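Long-range contacts in ribosomal protein L11 methyltransferase (Lactobacillus delbrueckii subsp. bulgaricus ATCC BAA-365, PDB 3GRZ), which probably uses S-adenosyl-L-methionine to trimethylate lysine side chains of ribosomal protein L11, this chain being the C-terminal, methyl-donor-binding part of the enzyme: residues Ala13-Trp18 / Gln28-Leu33; Glu94-Ala99 / Leu113-Leu118. One frame throughout, in Å; residues are numbered along the deposited sequence. Where two conformers were deposited one is given.

Contact 1: residues Ala13-Trp18 / Gln28-Leu33; sequences AIVPEW and QEIIRL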
loop_
_atom_site.group_PDB
_atom_site.type_symbol
_atom_site.label_atom_id
_atom_site.label_comp_id
_atom_site.label_asym_id
_atom_site.label_seq_id
_atom_site.Cartn_x
_atom_site.Cartn_y
_atom_site.Cartn_z
ATOM N N ALA B 13 4.784 -11.688 2.390
ATOM C CA ALA B 13 4.565 -12.760 1.441
ATOM C C ALA B 13 3.774 -13.895 2.101
ATOM O O ALA B 13 3.812 -14.081 3.329
ATOM C CB ALA B 13 5.913 -13.268 0.850
ATOM N N ILE B 14 3.016 -14.624 1.293
ATOM C CA ILE B 14 2.249 -15.759 1.793
ATOM C C ILE B 14 2.851 -17.022 1.199
ATOM O O ILE B 14 3.164 -17.075 0.009
ATOM C CB ILE B 14 0.751 -15.687 1.422
ATOM C CG1 ILE B 14 0.108 -14.401 1.930
ATOM C CG2 ILE B 14 -0.017 -16.893 1.979
ATOM C CD1 ILE B 14 -1.298 -14.209 1.373
ATOM N N VAL B 15 2.998 -18.034 2.046
ATOM C CA VAL B 15 3.683 -19.266 1.694
ATOM C C VAL B 15 2.843 -20.455 2.185
ATOM O O VAL B 15 2.264 -20.382 3.259
ATOM C CB VAL B 15 5.117 -19.201 2.280
ATOM C CG1 VAL B 15 5.550 -20.460 2.978
ATOM C CG2 VAL B 15 6.095 -18.795 1.206
ATOM N N PRO B 16 2.722 -21.530 1.372
ATOM C CA PRO B 16 2.027 -22.732 1.853
ATOM C C PRO B 16 2.835 -23.359 2.985
ATOM O O PRO B 16 4.059 -23.270 2.965
ATOM C CB PRO B 16 2.020 -23.651 0.628
ATOM C CG PRO B 16 2.293 -22.741 -0.543
ATOM C CD PRO B 16 3.207 -21.699 -0.008
ATOM N N GLU B 17 2.166 -23.969 3.962
ATOM C CA GLU B 17 2.842 -24.419 5.198
ATOM C C GLU B 17 4.026 -25.390 5.029
ATOM O O GLU B 17 4.943 -25.400 5.859
ATOM C CB GLU B 17 1.828 -24.979 6.209
ATOM C CG GLU B 17 1.019 -26.199 5.747
ATOM C CD GLU B 17 1.696 -27.531 6.070
ATOM O OE1 GLU B 17 2.360 -27.622 7.126
ATOM O OE2 GLU B 17 1.560 -28.484 5.266
ATOM N N TRP B 18 3.996 -26.191 3.961
ATOM C CA TRP B 18 5.046 -27.173 3.672
ATOM C C TRP B 18 6.356 -26.564 3.152
ATOM O O TRP B 18 7.412 -27.180 3.290
ATOM C CB TRP B 18 4.540 -28.242 2.689
ATOM C CG TRP B 18 4.310 -27.742 1.285
ATOM C CD1 TRP B 18 5.263 -27.467 0.333
ATOM C CD2 TRP B 18 3.047 -27.477 0.670
ATOM N NE1 TRP B 18 4.666 -27.029 -0.824
ATOM C CE2 TRP B 18 3.307 -27.029 -0.647
ATOM C CE3 TRP B 18 1.720 -27.568 1.104
ATOM C CZ2 TRP B 18 2.287 -26.677 -1.535
ATOM C CZ3 TRP B 18 0.706 -27.220 0.220
ATOM C CH2 TRP B 18 0.995 -26.779 -1.084
ATOM N N GLN B 28 11.121 -9.208 5.346
ATOM C CA GLN B 28 9.832 -9.468 4.700
ATOM C C GLN B 28 9.130 -10.572 5.483
ATOM O O GLN B 28 9.633 -11.694 5.574
ATOM C CB GLN B 28 9.989 -9.879 3.234
ATOM C CG GLN B 28 8.646 -10.081 2.524
ATOM C CD GLN B 28 8.791 -10.605 1.126
ATOM O OE1 GLN B 28 9.629 -11.464 0.865
ATOM N NE2 GLN B 28 7.963 -10.108 0.211
ATOM N N GLU B 29 7.987 -10.232 6.068
ATOM C CA GLU B 29 7.214 -11.170 6.877
ATOM C C GLU B 29 6.641 -12.309 6.022
ATOM O O GLU B 29 6.043 -12.081 4.961
ATOM C CB GLU B 29 6.092 -10.424 7.600
ATOM C CG GLU B 29 5.476 -11.181 8.744
ATOM C CD GLU B 29 6.343 -11.194 10.001
ATOM O OE1 GLU B 29 6.574 -12.299 10.536
ATOM O OE2 GLU B 29 6.784 -10.108 10.451
ATOM N N ILE B 30 6.845 -13.541 6.480
ATOM C CA ILE B 30 6.321 -14.706 5.772
ATOM C C ILE B 30 5.135 -15.255 6.545
ATOM O O ILE B 30 5.255 -15.610 7.726
ATOM C CB ILE B 30 7.404 -15.797 5.573
ATOM C CG1 ILE B 30 8.635 -15.238 4.827
ATOM C CG2 ILE B 30 6.836 -17.019 4.858
ATOM C CD1 ILE B 30 8.347 -14.483 3.511
ATOM N N ILE B 31 3.975 -15.284 5.898
ATOM C CA ILE B 31 2.796 -15.835 6.543
ATOM C C ILE B 31 2.509 -17.220 5.967
ATOM O O ILE B 31 2.217 -17.363 4.774
ATOM C CB ILE B 31 1.578 -14.896 6.437
ATOM C CG1 ILE B 31 1.864 -13.594 7.193
ATOM C CG2 ILE B 31 0.319 -15.578 6.982
ATOM C CD1 ILE B 31 0.731 -12.593 7.130
ATOM N N ARG B 32 2.643 -18.226 6.829
ATOM C CA ARG B 32 2.340 -19.601 6.456
ATOM C C ARG B 32 0.852 -19.906 6.611
ATOM O O ARG B 32 0.235 -19.593 7.633
ATOM C CB ARG B 32 3.211 -20.575 7.251
ATOM C CG ARG B 32 4.691 -20.351 6.987
ATOM C CD ARG B 32 5.590 -21.404 7.616
ATOM N NE ARG B 32 6.943 -21.284 7.078
ATOM C CZ ARG B 32 7.379 -21.924 5.996
ATOM N NH1 ARG B 32 8.624 -21.742 5.572
ATOM N NH2 ARG B 32 6.577 -22.755 5.339
ATOM N N LEU B 33 0.274 -20.494 5.565
ATOM C CA LEU B 33 -1.126 -20.900 5.568
ATOM C C LEU B 33 -1.234 -22.356 5.115
ATOM O O LEU B 33 -0.473 -22.801 4.258
ATOM C CB LEU B 33 -1.961 -20.021 4.631
ATOM C CG LEU B 33 -2.178 -18.519 4.875
ATOM C CD1 LEU B 33 -3.135 -17.971 3.834
ATOM C CD2 LEU B 33 -2.709 -18.220 6.274
#
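Val15 and Arg32 lie side by side on one face of two paired strands, their side chains pointing the same way. In the conformer described here, one of two modelled, Arg32 runs extended from CG to NE, which carries its guanidinium past the valine; Val15 CG1 sits over one face of that group, off its centre, 3.4 Å from Arg32 NH2. A hydrogen bond from Arg32 NH2 to Glu19 O ties this end to the chain that follows strand 12-16; Glu17 O lies 3.2 Å from Arg32 NH2. On this face Ile30 leans inward: with chi1 and chi2 both close to -55°, its chain folds back and sets Ile30 CD1 3.8 Å from Ala13 CB, while CG2 packs against Val15 CB.

The strands are parallel neighbours in a small mixed three-stranded sheet, with 12-16 in the middle between 6-9 and 29-33. Four backbone bonds, alternating from Ala13 N–Glu29 O to Leu33 N–Val15 O, fix the parallel register; Ile31 N to Ala13 O is the straightest, 174° at the hydrogen. A fifth, from Glu17 N to Leu33 O, is weak at 129°.

The other face carries Ile14 and Ile31, and the end of Leu33 reaches Ile14 there: Ile14 CG2 meets Leu33 CD1 at 3.8 Å, the two side chains crossing at a slant. Ile14 and Ile31 both also touch Ile73 of helix 73-80, whereas Leu33 reaches Asn102 of helix 93-105.

Contact 2: residues Glu94-Ala99 / Leu113-Leu118; sequences ESMTAA and LQKTSL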
loop_
_atom_site.group_PDB
_atom_site.type_symbol
_atom_site.label_atom_id
_atom_site.label_comp_id
_atom_site.label_asym_id
_atom_site.label_seq_id
_atom_site.Cartn_x
_atom_site.Cartn_y
_atom_site.Cartn_z
ATOM N N GLU B 94 -15.273 -24.002 10.698
ATOM C CA GLU B 94 -14.067 -24.266 9.923
ATOM C C GLU B 94 -13.215 -23.038 9.738
ATOM O O GLU B 94 -12.015 -23.169 9.610
ATOM C CB GLU B 94 -14.331 -24.935 8.567
ATOM C CG GLU B 94 -15.698 -24.768 8.020
ATOM C CD GLU B 94 -16.708 -25.680 8.685
ATOM O OE1 GLU B 94 -16.454 -26.895 8.838
ATOM O OE2 GLU B 94 -17.757 -25.150 9.064
ATOM N N SER B 95 -13.826 -21.855 9.731
ATOM C CA SER B 95 -13.030 -20.627 9.793
ATOM C C SER B 95 -12.333 -20.489 11.145
ATOM O O SER B 95 -11.154 -20.151 11.205
ATOM C CB SER B 95 -13.868 -19.381 9.505
ATOM O OG SER B 95 -13.084 -18.233 9.782
ATOM N N MET B 96 -13.068 -20.763 12.224
ATOM C CA MET B 96 -12.495 -20.765 13.562
ATOM C C MET B 96 -11.300 -21.714 13.668
ATOM O O MET B 96 -10.271 -21.339 14.223
ATOM C CB MET B 96 -13.557 -21.080 14.619
ATOM C CG MET B 96 -14.676 -20.027 14.749
ATOM S SD MET B 96 -14.139 -18.427 15.402
ATOM C CE MET B 96 -13.919 -17.491 13.909
ATOM N N THR B 97 -11.420 -22.902 13.071
ATOM C CA THR B 97 -10.316 -23.874 12.985
ATOM C C THR B 97 -9.150 -23.359 12.138
ATOM O O THR B 97 -7.994 -23.406 12.575
ATOM C CB THR B 97 -10.814 -25.240 12.423
ATOM O OG1 THR B 97 -11.839 -25.750 13.276
ATOM C CG2 THR B 97 -9.682 -26.276 12.337
ATOM N N ALA B 98 -9.448 -22.874 10.931
ATOM C CA ALA B 98 -8.402 -22.406 10.033
ATOM C C ALA B 98 -7.627 -21.224 10.640
ATOM O O ALA B 98 -6.406 -21.245 10.650
ATOM C CB ALA B 98 -8.980 -22.047 8.664
ATOM N N ALA B 99 -8.344 -20.234 11.178
ATOM C CA ALA B 99 -7.711 -19.043 11.778
ATOM C C ALA B 99 -6.784 -19.401 12.931
ATOM O O ALA B 99 -5.647 -18.929 12.970
ATOM C CB ALA B 99 -8.754 -18.024 12.224
ATOM N N LEU B 113 -10.744 -15.101 18.992
ATOM C CA LEU B 113 -11.657 -15.590 17.968
ATOM C C LEU B 113 -13.085 -15.595 18.483
ATOM O O LEU B 113 -13.336 -15.972 19.625
ATOM C CB LEU B 113 -11.258 -16.998 17.503
ATOM C CG LEU B 113 -9.832 -17.184 16.954
ATOM C CD1 LEU B 113 -9.471 -18.666 16.861
ATOM C CD2 LEU B 113 -9.666 -16.521 15.603
ATOM N N GLN B 114 -14.019 -15.155 17.650
ATOM C CA GLN B 114 -15.419 -15.228 18.020
ATOM C C GLN B 114 -16.242 -15.730 16.848
ATOM O O GLN B 114 -16.153 -15.200 15.734
ATOM C CB GLN B 114 -15.928 -13.886 18.544
ATOM C CG GLN B 114 -17.348 -13.919 19.128
ATOM C CD GLN B 114 -17.738 -12.596 19.757
ATOM O OE1 GLN B 114 -16.883 -11.752 20.013
ATOM N NE2 GLN B 114 -19.027 -12.404 19.999
ATOM N N LYS B 115 -17.012 -16.783 17.105
ATOM C CA LYS B 115 -17.920 -17.331 16.124
ATOM C C LYS B 115 -19.219 -16.553 16.194
ATOM O O LYS B 115 -20.012 -16.711 17.133
ATOM C CB LYS B 115 -18.150 -18.821 16.370
ATOM C CG LYS B 115 -18.937 -19.518 15.284
ATOM C CD LYS B 115 -19.288 -20.933 15.722
ATOM C CE LYS B 115 -20.060 -21.666 14.654
ATOM N NZ LYS B 115 -21.432 -21.132 14.488
ATOM N N THR B 116 -19.412 -15.695 15.197
ATOM C CA THR B 116 -20.510 -14.739 15.175
ATOM C C THR B 116 -20.667 -14.131 13.790
ATOM O O THR B 116 -19.710 -14.063 13.017
ATOM C CB THR B 116 -20.368 -13.617 16.268
ATOM O OG1 THR B 116 -21.590 -12.880 16.336
ATOM C CG2 THR B 116 -19.188 -12.648 15.997
ATOM N N SER B 117 -21.885 -13.700 13.491
ATOM C CA SER B 117 -22.191 -13.046 12.238
ATOM C C SER B 117 -21.937 -11.542 12.338
ATOM O O SER B 117 -22.563 -10.850 13.143
ATOM C CB SER B 117 -23.641 -13.323 11.839
ATOM O OG SER B 117 -23.914 -12.789 10.563
ATOM N N LEU B 118 -21.008 -11.060 11.509
ATOM C CA LEU B 118 -20.592 -9.654 11.465
ATOM C C LEU B 118 -20.089 -9.192 12.819
ATOM O O LEU B 118 -19.109 -9.737 13.318
ATOM C CB LEU B 118 -21.692 -8.753 10.890
ATOM C CG LEU B 118 -22.042 -9.127 9.443
ATOM C CD1 LEU B 118 -23.221 -8.326 8.959
ATOM C CD2 LEU B 118 -20.836 -8.936 8.528
#
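Within the beta-alpha-beta unit made by strand 85-90, helix 93-105 and strand 112-115, part of the Rossmann-like methyltransferase fold, this contact lays the helix against the second strand. Helix 94-99 and strand 113-115 run nearly antiparallel, at 169°, with a closest approach of their axes of 9.0 Å, a gap bridged by side chains and without hydrogen bonds.

Met96 does most of the bridging. Its CG lies anti to the carbonyl carbon (chi1 -65°), and the chain bends at chi2 and chi3, which lays the thioether along the strand backbone. Met96 SD is 3.8 Å from Leu113 CB and 3.7 Å from Lys115 N, while Met96 CE reaches Gln114 O at 3.7 Å. The thioether end thus spans Leu113 to Lys115. Nearer the helix, Met96 CG meets Lys115 CB at 4.0 Å, the two side chains crossing obliquely.

Leu113 answers from the strand with both methyls: Leu113 CD1 lies 3.8 Å from Met96 O and Leu113 CD2 3.8 Å from Ala99 CB. The two methyls therefore meet positions three residues apart, about one turn of the helix.

Past this apolar patch, Lys115 NZ hydrogen-bonds to Ile91 O, and Gln114, pointing away from the helix, bonds through NE2 to Asp121 O. Strand 112-115 is the outermost of its sheet within this chain; strand 85-90 lies beside it, with Asp90 touching Met96 and Ala88 touching Leu113.

How the contacts relate
Contact 1 closes before contact 2 opens along the chain; their centres are 21 Å apart and their nearest atoms about 6 Å, without touching. Helix 93-105 links them: its earlier part carries Met96 and Ala99 of contact 2, while its later part reaches contact 1, where Leu105 touches Glu17. Each lies close to residues predicted to bind S-adenosyl-L-methionine: contact 1 in the three-stranded sheet, contact 2 where the helix meets the edge of the seven-stranded sheet. The Ile14 side chain is about 4 Å from that of Thr47, and the Met96 side chain about 4 Å from that of Asp90. Ser95 OG hydrogen-bonds to Asp90 OD2, consistent with the helix start helping to position that carboxylate.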